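Local coordinates for tyrosine--tRNA ligase, mitochondrial (Coccidioides posadasii, PDB 5IJX), which probably attaches L-tyrosine to mitochondrial tRNA(Tyr) at the expense of ATP, this construct being its class I catalytic part with free tyrosine bound, at residues A26-E30 with A31-Q35; G126-R129 with R130-A134; D224-Y227 with L228-K232; F365-I369 with H370-S374. One frame throughout, in Å; residues are numbered along the deposited sequence.

Contact 1 (A26-E30 with A31-Q35); sequences AKEIE and AGRKQ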
loop_
_atom_site.group_PDB
_atom_site.type_symbol
_atom_site.label_atom_id
_atom_site.label_comp_id
_atom_site.label_asym_id
_atom_site.label_seq_id
_atom_site.Cartn_x
_atom_site.Cartn_y
_atom_site.Cartn_z
ATOM N N ALA A 26 -32.742 25.127 -8.777
ATOM C CA ALA A 26 -33.234 23.799 -8.431
ATOM C C ALA A 26 -34.757 23.771 -8.386
ATOM O O ALA A 26 -35.375 22.797 -8.831
ATOM C CB ALA A 26 -32.643 23.355 -7.095
ATOM N N LYS A 27 -35.381 24.821 -7.847
ATOM C CA LYS A 27 -36.835 24.921 -7.915
ATOM C C LYS A 27 -37.304 24.928 -9.365
ATOM O O LYS A 27 -38.255 24.225 -9.726
ATOM C CB LYS A 27 -37.316 26.175 -7.184
ATOM C CG LYS A 27 -37.295 26.064 -5.663
ATOM C CD LYS A 27 -37.534 27.413 -4.993
ATOM C CE LYS A 27 -39.015 27.744 -4.897
ATOM N NZ LYS A 27 -39.259 29.146 -4.457
ATOM N N GLU A 28 -36.637 25.712 -10.215
ATOM C CA GLU A 28 -36.968 25.728 -11.637
ATOM C C GLU A 28 -36.974 24.316 -12.211
ATOM O O GLU A 28 -37.979 23.855 -12.762
ATOM C CB GLU A 28 -35.974 26.604 -12.401
ATOM C CG GLU A 28 -36.017 28.075 -12.041
ATOM C CD GLU A 28 -35.844 28.968 -13.253
ATOM O OE1 GLU A 28 -35.216 28.520 -14.237
ATOM O OE2 GLU A 28 -36.342 30.114 -13.230
ATOM N N ILE A 29 -35.846 23.614 -12.084
ATOM C CA ILE A 29 -35.711 22.295 -12.696
ATOM C C ILE A 29 -36.735 21.327 -12.117
ATOM O O ILE A 29 -37.498 20.690 -12.852
ATOM C CB ILE A 29 -34.271 21.777 -12.514
ATOM C CG1 ILE A 29 -33.315 22.587 -13.396
ATOM C CG2 ILE A 29 -34.179 20.294 -12.843
ATOM C CD1 ILE A 29 -31.849 22.362 -13.094
ATOM N N GLU A 30 -36.764 21.196 -10.787
ATOM C CA GLU A 30 -37.608 20.190 -10.150
ATOM C C GLU A 30 -39.094 20.472 -10.330
ATOM O O GLU A 30 -39.901 19.541 -10.241
ATOM C CB GLU A 30 -37.267 20.085 -8.662
ATOM C CG GLU A 30 -35.905 19.457 -8.402
ATOM C CD GLU A 30 -35.637 19.205 -6.931
ATOM O OE1 GLU A 30 -36.237 19.899 -6.084
ATOM O OE2 GLU A 30 -34.826 18.306 -6.623
ATOM N N ALA A 31 -39.477 21.723 -10.574
ATOM C CA ALA A 31 -40.858 22.017 -10.927
ATOM C C ALA A 31 -41.139 21.794 -12.407
ATOM O O ALA A 31 -42.311 21.766 -12.800
ATOM C CB ALA A 31 -41.212 23.456 -10.540
ATOM N N GLY A 32 -40.100 21.637 -13.230
ATOM C CA GLY A 32 -40.242 21.268 -14.622
ATOM C C GLY A 32 -39.831 22.340 -15.609
ATOM O O GLY A 32 -39.622 22.024 -16.787
ATOM N N ARG A 33 -39.696 23.593 -15.168
ATOM C CA ARG A 33 -39.508 24.687 -16.115
ATOM C C ARG A 33 -38.146 24.631 -16.799
ATOM O O ARG A 33 -38.009 25.112 -17.930
ATOM C CB ARG A 33 -39.705 26.031 -15.409
ATOM C CG ARG A 33 -41.142 26.267 -14.941
ATOM C CD ARG A 33 -41.413 27.715 -14.543
ATOM N NE ARG A 33 -40.685 28.122 -13.342
ATOM C CZ ARG A 33 -39.644 28.952 -13.317
ATOM N NH1 ARG A 33 -39.174 29.498 -14.431
ATOM N NH2 ARG A 33 -39.072 29.247 -12.160
ATOM N N LYS A 34 -37.136 24.047 -16.154
ATOM C CA LYS A 34 -35.795 23.964 -16.717
ATOM C C LYS A 34 -35.332 22.513 -16.775
ATOM O O LYS A 34 -35.759 21.672 -15.977
ATOM C CB LYS A 34 -34.792 24.796 -15.899
ATOM C CG LYS A 34 -33.382 24.801 -16.474
ATOM C CD LYS A 34 -32.483 25.807 -15.773
ATOM C CE LYS A 34 -31.070 25.759 -16.332
ATOM N NZ LYS A 34 -30.417 27.097 -16.339
ATOM N N GLN A 35 -34.449 22.227 -17.730
ATOM C CA GLN A 35 -33.933 20.879 -17.910
ATOM C C GLN A 35 -32.760 20.626 -16.971
ATOM O O GLN A 35 -31.869 21.469 -16.823
ATOM C CB GLN A 35 -33.487 20.657 -19.356
ATOM C CG GLN A 35 -33.068 19.221 -19.652
ATOM C CD GLN A 35 -32.569 19.031 -21.073
ATOM O OE1 GLN A 35 -31.908 19.906 -21.633
ATOM N NE2 GLN A 35 -32.887 17.883 -21.664
#

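Contact 2 (G126-R129 with R130-A134); sequences GATR and RANIA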
loop_
_atom_site.group_PDB
_atom_site.type_symbol
_atom_site.label_atom_id
_atom_site.label_comp_id
_atom_site.label_asym_id
_atom_site.label_seq_id
_atom_site.Cartn_x
_atom_site.Cartn_y
_atom_site.Cartn_z
ATOM N N GLY A 126 10.960 5.990 -17.732
ATOM C CA GLY A 126 10.635 7.203 -17.000
ATOM C C GLY A 126 10.890 8.461 -17.806
ATOM O O GLY A 126 10.042 9.354 -17.864
ATOM N N ALA A 127 12.066 8.556 -18.429
ATOM C CA ALA A 127 12.403 9.747 -19.203
ATOM C C ALA A 127 11.269 10.125 -20.148
ATOM O O ALA A 127 10.846 11.286 -20.203
ATOM C CB ALA A 127 13.700 9.511 -19.978
ATOM N N THR A 128 10.756 9.146 -20.894
ATOM C CA THR A 128 9.618 9.390 -21.772
ATOM C C THR A 128 8.399 9.841 -20.977
ATOM O O THR A 128 7.743 10.833 -21.321
ATOM C CB THR A 128 9.303 8.117 -22.562
ATOM O OG1 THR A 128 10.408 7.794 -23.416
ATOM C CG2 THR A 128 8.044 8.283 -23.398
ATOM N N ARG A 129 8.084 9.119 -19.900
ATOM C CA ARG A 129 6.851 9.369 -19.163
ATOM C C ARG A 129 6.812 10.790 -18.610
ATOM O O ARG A 129 5.747 11.417 -18.567
ATOM C CB ARG A 129 6.715 8.345 -18.039
ATOM C CG ARG A 129 5.307 8.189 -17.494
ATOM C CD ARG A 129 5.277 7.228 -16.313
ATOM N NE ARG A 129 6.336 7.531 -15.350
ATOM C CZ ARG A 129 7.456 6.828 -15.193
ATOM N NH1 ARG A 129 7.692 5.738 -15.914
ATOM N NH2 ARG A 129 8.351 7.218 -14.293
ATOM N N ARG A 130 7.961 11.315 -18.179
ATOM C CA ARG A 130 8.003 12.683 -17.671
ATOM C C ARG A 130 7.645 13.683 -18.764
ATOM O O ARG A 130 6.859 14.612 -18.536
ATOM C CB ARG A 130 9.384 12.983 -17.087
ATOM C CG ARG A 130 9.758 12.086 -15.909
ATOM C CD ARG A 130 11.072 12.501 -15.256
ATOM N NE ARG A 130 12.242 11.971 -15.951
ATOM C CZ ARG A 130 12.755 10.759 -15.748
ATOM N NH1 ARG A 130 12.203 9.929 -14.874
ATOM N NH2 ARG A 130 13.827 10.374 -16.427
ATOM N N ALA A 131 8.208 13.504 -19.959
ATOM C CA ALA A 131 7.837 14.350 -21.088
ATOM C C ALA A 131 6.341 14.258 -21.367
ATOM O O ALA A 131 5.671 15.277 -21.570
ATOM C CB ALA A 131 8.645 13.955 -22.324
ATOM N N ASN A 132 5.798 13.037 -21.381
ATOM C CA ASN A 132 4.360 12.869 -21.571
ATOM C C ASN A 132 3.576 13.690 -20.551
ATOM O O ASN A 132 2.637 14.416 -20.903
ATOM C CB ASN A 132 3.988 11.388 -21.471
ATOM C CG ASN A 132 4.727 10.529 -22.478
ATOM O OD1 ASN A 132 5.335 11.039 -23.418
ATOM N ND2 ASN A 132 4.673 9.217 -22.288
ATOM N N ILE A 133 3.957 13.587 -19.275
ATOM C CA ILE A 133 3.291 14.354 -18.228
ATOM C C ILE A 133 3.342 15.841 -18.546
ATOM O O ILE A 133 2.334 16.548 -18.446
ATOM C CB ILE A 133 3.923 14.054 -16.857
ATOM C CG1 ILE A 133 3.610 12.619 -16.428
ATOM C CG2 ILE A 133 3.404 15.025 -15.807
ATOM C CD1 ILE A 133 4.404 12.139 -15.231
ATOM N N ALA A 134 4.522 16.347 -18.910
ATOM C CA ALA A 134 4.655 17.774 -19.185
ATOM C C ALA A 134 3.732 18.203 -20.321
ATOM O O ALA A 134 2.993 19.190 -20.202
ATOM C CB ALA A 134 6.110 18.109 -19.510
#

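Contact 3 (D224-Y227 with L228-K232); sequences DFWY and LFQRK. With TYR (tyrosine), chain B.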
loop_
_atom_site.group_PDB
_atom_site.type_symbol
_atom_site.label_atom_id
_atom_site.label_comp_id
_atom_site.label_asym_id
_atom_site.label_seq_id
_atom_site.Cartn_x
_atom_site.Cartn_y
_atom_site.Cartn_z
ATOM N N ASP A 224 -7.641 8.139 -5.121
ATOM C CA ASP A 224 -7.786 9.435 -5.774
ATOM C C ASP A 224 -9.222 9.922 -5.649
ATOM O O ASP A 224 -9.476 11.073 -5.264
ATOM C CB ASP A 224 -7.379 9.342 -7.247
ATOM C CG ASP A 224 -5.899 9.091 -7.437
ATOM O OD1 ASP A 224 -5.135 9.213 -6.457
ATOM O OD2 ASP A 224 -5.501 8.784 -8.580
ATOM N N PHE A 225 -10.181 9.043 -5.956
ATOM C CA PHE A 225 -11.590 9.406 -5.836
ATOM C C PHE A 225 -11.940 9.831 -4.414
ATOM O O PHE A 225 -12.694 10.785 -4.217
ATOM C CB PHE A 225 -12.470 8.235 -6.269
ATOM C CG PHE A 225 -13.893 8.617 -6.596
ATOM C CD1 PHE A 225 -14.349 9.917 -6.426
ATOM C CD2 PHE A 225 -14.780 7.664 -7.071
ATOM C CE1 PHE A 225 -15.654 10.255 -6.728
ATOM C CE2 PHE A 225 -16.085 7.998 -7.377
ATOM C CZ PHE A 225 -16.522 9.296 -7.205
ATOM N N TRP A 226 -11.424 9.121 -3.411
ATOM C CA TRP A 226 -11.715 9.469 -2.023
ATOM C C TRP A 226 -11.096 10.812 -1.657
ATOM O O TRP A 226 -11.748 11.665 -1.037
ATOM C CB TRP A 226 -11.204 8.349 -1.116
ATOM C CG TRP A 226 -11.143 8.658 0.346
ATOM C CD1 TRP A 226 -10.027 8.667 1.131
ATOM C CD2 TRP A 226 -12.242 8.977 1.206
ATOM N NE1 TRP A 226 -10.362 8.976 2.427
ATOM C CE2 TRP A 226 -11.715 9.174 2.499
ATOM C CE3 TRP A 226 -13.617 9.121 1.008
ATOM C CZ2 TRP A 226 -12.518 9.507 3.588
ATOM C CZ3 TRP A 226 -14.411 9.453 2.090
ATOM C CH2 TRP A 226 -13.860 9.641 3.364
ATOM N N TYR A 227 -9.842 11.020 -2.058
ATOM C CA TYR A 227 -9.161 12.284 -1.807
ATOM C C TYR A 227 -9.963 13.452 -2.361
ATOM O O TYR A 227 -10.194 14.447 -1.664
ATOM C CB TYR A 227 -7.763 12.237 -2.425
ATOM C CG TYR A 227 -6.962 13.511 -2.276
ATOM C CD1 TYR A 227 -6.060 13.670 -1.232
ATOM C CD2 TYR A 227 -7.097 14.551 -3.189
ATOM C CE1 TYR A 227 -5.322 14.834 -1.095
ATOM C CE2 TYR A 227 -6.367 15.717 -3.058
ATOM C CZ TYR A 227 -5.478 15.854 -2.013
ATOM O OH TYR A 227 -4.751 17.017 -1.888
ATOM N N LEU A 228 -10.401 13.349 -3.619
ATOM C CA LEU A 228 -11.218 14.410 -4.200
ATOM C C LEU A 228 -12.615 14.449 -3.595
ATOM O O LEU A 228 -13.254 15.507 -3.598
ATOM C CB LEU A 228 -11.305 14.228 -5.714
ATOM C CG LEU A 228 -9.960 14.301 -6.437
ATOM C CD1 LEU A 228 -10.122 13.944 -7.906
ATOM C CD2 LEU A 228 -9.347 15.686 -6.282
ATOM N N PHE A 229 -13.092 13.321 -3.072
ATOM C CA PHE A 229 -14.402 13.273 -2.434
ATOM C C PHE A 229 -14.425 14.133 -1.184
ATOM O O PHE A 229 -15.376 14.890 -0.960
ATOM C CB PHE A 229 -14.763 11.823 -2.107
ATOM C CG PHE A 229 -16.124 11.651 -1.485
ATOM C CD1 PHE A 229 -17.251 11.512 -2.280
ATOM C CD2 PHE A 229 -16.274 11.605 -0.108
ATOM C CE1 PHE A 229 -18.503 11.345 -1.710
ATOM C CE2 PHE A 229 -17.522 11.436 0.465
ATOM C CZ PHE A 229 -18.637 11.306 -0.337
ATOM N N GLN A 230 -13.376 14.046 -0.364
ATOM C CA GLN A 230 -13.288 14.926 0.794
ATOM C C GLN A 230 -13.268 16.396 0.396
ATOM O O GLN A 230 -13.509 17.259 1.248
ATOM C CB GLN A 230 -12.042 14.588 1.608
ATOM C CG GLN A 230 -12.014 13.158 2.102
ATOM C CD GLN A 230 -10.728 12.819 2.816
ATOM O OE1 GLN A 230 -10.128 11.773 2.573
ATOM N NE2 GLN A 230 -10.295 13.704 3.706
ATOM N N ARG A 231 -12.996 16.701 -0.871
ATOM C CA ARG A 231 -12.865 18.073 -1.349
ATOM C C ARG A 231 -13.970 18.432 -2.341
ATOM O O ARG A 231 -13.736 19.109 -3.344
ATOM C CB ARG A 231 -11.483 18.285 -1.962
ATOM C CG ARG A 231 -10.370 18.114 -0.938
ATOM C CD ARG A 231 -8.996 17.988 -1.566
ATOM N NE ARG A 231 -7.954 17.959 -0.541
ATOM C CZ ARG A 231 -7.695 16.911 0.238
ATOM N NH1 ARG A 231 -8.398 15.793 0.120
ATOM N NH2 ARG A 231 -6.729 16.982 1.143
ATOM N N LYS A 232 -15.190 17.969 -2.063
ATOM C CA LYS A 232 -16.429 18.396 -2.715
ATOM C C LYS A 232 -16.638 17.798 -4.103
ATOM O O LYS A 232 -17.567 18.229 -4.806
ATOM C CB LYS A 232 -16.505 19.922 -2.821
ATOM C CG LYS A 232 -16.225 20.656 -1.510
ATOM C CD LYS A 232 -17.227 20.287 -0.423
ATOM C CE LYS A 232 -16.936 21.030 0.870
ATOM N NZ LYS A 232 -18.022 20.859 1.875
HETATM N N TYR B . -7.610 4.833 -15.525
HETATM C CA TYR B . -7.484 5.998 -16.392
HETATM C C TYR B . -6.947 5.594 -17.766
HETATM O O TYR B . -7.183 6.267 -18.773
HETATM C CB TYR B . -6.561 7.041 -15.752
HETATM C CG TYR B . -6.967 7.473 -14.354
HETATM C CD1 TYR B . -8.304 7.607 -14.001
HETATM C CD2 TYR B . -6.007 7.746 -13.388
HETATM C CE1 TYR B . -8.671 8.001 -12.724
HETATM C CE2 TYR B . -6.365 8.139 -12.110
HETATM C CZ TYR B . -7.696 8.266 -11.782
HETATM O OH TYR B . -8.049 8.659 -10.510
HETATM O OXT TYR B . -6.259 4.581 -17.901
#

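Contact 4 (F365-I369 with H370-S374); sequences FVELI and HGSLS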
loop_
_atom_site.group_PDB
_atom_site.type_symbol
_atom_site.label_atom_id
_atom_site.label_comp_id
_atom_site.label_asym_id
_atom_site.label_seq_id
_atom_site.Cartn_x
_atom_site.Cartn_y
_atom_site.Cartn_z
ATOM N N PHE A 365 -14.673 22.160 -33.532
ATOM C CA PHE A 365 -13.740 21.406 -32.702
ATOM C C PHE A 365 -12.328 21.975 -32.796
ATOM O O PHE A 365 -11.652 22.159 -31.772
ATOM C CB PHE A 365 -13.755 19.932 -33.097
ATOM C CG PHE A 365 -13.253 19.032 -32.020
ATOM C CD1 PHE A 365 -14.035 18.769 -30.911
ATOM C CD2 PHE A 365 -11.994 18.467 -32.101
ATOM C CE1 PHE A 365 -13.578 17.953 -29.906
ATOM C CE2 PHE A 365 -11.530 17.644 -31.097
ATOM C CZ PHE A 365 -12.324 17.389 -29.999
ATOM N N VAL A 366 -11.863 22.259 -34.016
ATOM C CA VAL A 366 -10.520 22.807 -34.187
ATOM C C VAL A 366 -10.391 24.135 -33.458
ATOM O O VAL A 366 -9.303 24.489 -32.990
ATOM C CB VAL A 366 -10.177 22.950 -35.683
ATOM C CG1 VAL A 366 -8.805 23.588 -35.857
ATOM C CG2 VAL A 366 -10.204 21.591 -36.367
ATOM N N GLU A 367 -11.481 24.899 -33.358
ATOM C CA GLU A 367 -11.450 26.097 -32.528
ATOM C C GLU A 367 -11.321 25.728 -31.057
ATOM O O GLU A 367 -10.499 26.299 -30.331
ATOM C CB GLU A 367 -12.705 26.939 -32.752
ATOM C CG GLU A 367 -12.774 28.159 -31.836
ATOM C CD GLU A 367 -13.956 29.057 -32.124
ATOM O OE1 GLU A 367 -14.813 28.676 -32.947
ATOM O OE2 GLU A 367 -14.031 30.147 -31.520
ATOM N N LEU A 368 -12.128 24.768 -30.602
ATOM C CA LEU A 368 -12.089 24.374 -29.200
ATOM C C LEU A 368 -10.701 23.913 -28.782
ATOM O O LEU A 368 -10.328 24.063 -27.612
ATOM C CB LEU A 368 -13.113 23.269 -28.944
ATOM C CG LEU A 368 -13.087 22.602 -27.566
ATOM C CD1 LEU A 368 -13.210 23.630 -26.448
ATOM C CD2 LEU A 368 -14.201 21.569 -27.470
ATOM N N ILE A 369 -9.922 23.362 -29.706
ATOM C CA ILE A 369 -8.637 22.756 -29.372
ATOM C C ILE A 369 -7.470 23.703 -29.636
ATOM O O ILE A 369 -6.614 23.895 -28.773
ATOM C CB ILE A 369 -8.465 21.423 -30.137
ATOM C CG1 ILE A 369 -9.616 20.463 -29.808
ATOM C CG2 ILE A 369 -7.125 20.784 -29.802
ATOM C CD1 ILE A 369 -9.753 20.116 -28.333
ATOM N N HIS A 370 -7.420 24.312 -30.819
ATOM C CA HIS A 370 -6.225 25.000 -31.290
ATOM C C HIS A 370 -6.384 26.509 -31.416
ATOM O O HIS A 370 -5.442 27.178 -31.856
ATOM C CB HIS A 370 -5.798 24.425 -32.643
ATOM C CG HIS A 370 -5.086 23.112 -32.541
ATOM N ND1 HIS A 370 -5.610 21.941 -33.045
ATOM C CD2 HIS A 370 -3.893 22.786 -31.992
ATOM C CE1 HIS A 370 -4.767 20.950 -32.816
ATOM N NE2 HIS A 370 -3.718 21.436 -32.177
ATOM N N GLY A 371 -7.528 27.062 -31.053
ATOM C CA GLY A 371 -7.734 28.491 -31.140
ATOM C C GLY A 371 -8.612 28.867 -32.323
ATOM O O GLY A 371 -8.783 28.110 -33.283
ATOM N N SER A 372 -9.169 30.078 -32.244
ATOM C CA SER A 372 -10.093 30.537 -33.276
ATOM C C SER A 372 -9.360 30.853 -34.575
ATOM O O SER A 372 -9.815 30.472 -35.660
ATOM C CB SER A 372 -10.862 31.761 -32.780
ATOM O OG SER A 372 -12.044 31.955 -33.533
ATOM N N LEU A 373 -8.224 31.549 -34.487
ATOM C CA LEU A 373 -7.473 31.894 -35.691
ATOM C C LEU A 373 -6.994 30.640 -36.413
ATOM O O LEU A 373 -7.198 30.491 -37.623
ATOM C CB LEU A 373 -6.291 32.796 -35.333
ATOM C CG LEU A 373 -6.651 34.198 -34.836
ATOM N N SER A 374 -6.347 29.728 -35.686
ATOM C CA SER A 374 -5.948 28.454 -36.278
ATOM C C SER A 374 -7.141 27.745 -36.907
ATOM O O SER A 374 -7.039 27.185 -38.006
ATOM C CB SER A 374 -5.302 27.568 -35.213
ATOM O OG SER A 374 -4.017 28.043 -34.853
#

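Contact 1 (A26-E30 with A31-Q35)
Glu28 and Arg33 form the one salt bridge of this turn. OE2 of Glu28 takes both terminal nitrogens of Arg33: NH2 lies 3.1 Å from it, and the bond from NH1 is weak. The approach is far from flat. NH2 meets OE2 from above the carboxylate plane, 47° out of it, and the carboxylate and guanidinium planes stand 78° apart. A bend at chi3 of Arg33 (-67°) folds its end back over the helix, where Glu28 CB lies over one face of the guanidinium.

The backbone bonds close the last turn of helix 7-31. Ala31 N donates to Lys27 O at 2.9 Å. Beyond it Gly32 N reaches Ile29 O at 2.8 Å and, weakly, Glu28 O, while Arg33 N gives Glu28 O a second weak bond. With positive phi at Gly32, a conformation glycine adopts readily, this is a Schellman motif, the classic C-terminal cap.

The apolar part is Ile29 against Lys34, the two chains crossing at an angle. CG1 of Ile29 packs on Lys34 CB at 3.7 Å, and Lys34 CG and CD run on past the same carbon. Ile29 CD1 comes to 3.8 Å from Gln35 O. A CA-H...O contact runs alongside, Ile29 CA to Lys34 O at 3.3 Å. Ile29 also touches Thr62 on helix 54-63, whereas the amide of Gln35 turns onward to Ser39 and Glu43 and so ties the loop to helix 37-43.

Contact 2 (G126-R129 with R130-A134)
Arg130 folds its guanidinium back over the backbone of Gly126 and Ala127, one turn earlier. NH2 of Arg130 sits 3.2 Å from Ala127 CA, and one face of the planar group covers the peptide between the two residues, with Arg130 CZ 3.6 Å from Gly126 C. The fold comes from a bend at chi3 (-83°). Further along, Thr128 CG2 lies 3.7 Å from Asn132 ND2 where the two side chains cross. The hydroxyl of Thr128 is engaged elsewhere, with Asp125 just ahead of the helix.

Backbone bonds hold this first shell in place. Arg130 N donates to Gly126 O at 2.9 Å, the C=O...N angle being a nearly straight 175°. Asn132 N to Thr128 O and Ile133 N to Arg129 O follow, each at 2.9 Å, while the bond from Ala131 N to Ala127 O is weak at 3.5 Å. Farther out, Asn132 touches Pro77 and Ile133 touches Pro74, both in a loop; the side chain of Ile133 is about 11 Å from the bound tyrosine. The i to i+4 bonding is that of the opening turns of an alpha-helix, here helix 126-154 of the catalytic domain.

Contact 3 (D224-Y227 with L228-K232)
Arg231 lies flat on Tyr227, a stacked cation-pi pair: the planes are only 8° apart, and Arg231 CZ is 3.6 Å from the ring centroid. The arginine chain, extended from CG to NE, lays its end across the ring. Tyr227 also stacks with Trp172.

Around Trp226 the contacts include a CH-pi contact and an apolar one. Gln230 CG sits over a face of the six-membered ring, 4.0 Å from its centroid; Gln230 OE1 also lies over the indole, without a hydrogen bond to NE1. On the Phe229 side the two rings meet rim to rim, Trp226 CZ3 to Phe229 CD2 at 3.6 Å, next to Ile253 of helix 243-259.

Hydrogen bonds complete the contact. Arg231 NH1 reaches Tyr227 O at 2.9 Å with that oxygen in the guanidinium plane, which fixes the rotation of the stacked group. Leu228 N donates to Asp224 O, Phe229 N to Phe225 O and Gln230 N to Trp226 O; a Schellman motif with Lys232 at positive phi then ends the helix. One turn before Leu228, Asp224 OD2 accepts a hydrogen bond from the bound tyrosine's OH at 3.2 Å. Trp172, Trp173 and Asn169 also donate to this carboxylate, which should hold it in place, consistent with a part in recognising tyrosine.

Contact 4 (F365-I369 with H370-S374)
Two helices meet at a glycine corner here: helix 356-370 ends at His370, and Gly371 is the N-cap of helix 372-381. His370 N donates to Val366 O at 2.9 Å, and Gly371 N follows with Glu367 O at 3.2 Å. Those are the final bonds of the first helix. Gly371 then leaves the helix with positive phi (104°). Its own carbonyl comes back over the helix it has left, receiving a CA-H...O contact from Glu367 CA at 3.4 Å that is nearly straight, 174° at the hydrogen.

Among the side chains, Ile369 and His370 are neighbours in sequence that cross at an angle. CG2 of Ile369 sits over one face of the imidazole, 3.9 Å from the ring centroid and offset toward the rim. The ring's NE2 makes a weak hydrogen bond to Leu304 O, while the ring itself lies against Cys311 and Leu314 of helix 311-319.

Glu367 spans the junction. Its chain is extended, with CG anti to the backbone N (chi1 176°), and this carries OE2 to Ser372 OG, which gives it a weak hydrogen bond at 3.4 Å. Alongside, Glu367 CG is 3.9 Å from Ser372 CA. The stronger partner of the carboxylate is Lys153, in a salt bridge through OE1 to the end of helix 126-154. A helix stopped by a positive-phi glycine that also caps the next helix is typical of a tight helix-to-helix corner, here between the last two helices modelled in this chain.

Along the chain the four contacts follow in series, each at a helix or helix end. Contact 1 ends helix 7-31 at the surface; contact 2 opens helix 126-154; contact 3 closes helix 217-229 just before strand 233-239 of the central sheet; contact 4 joins helices 356-370 and 372-381. None touches another. The centres of contacts 2 and 3 are 26 Å apart; contact 3 supplies a pocket residue, Asp224, while contact 2 stays about 11 Å from the tyrosine at the Ile133 side chain. Contact 4 lies across the chain's centre from contact 3, their centres 33 Å apart, but Lys153 and Ser146 link it to the far part of the helix that contact 2 begins.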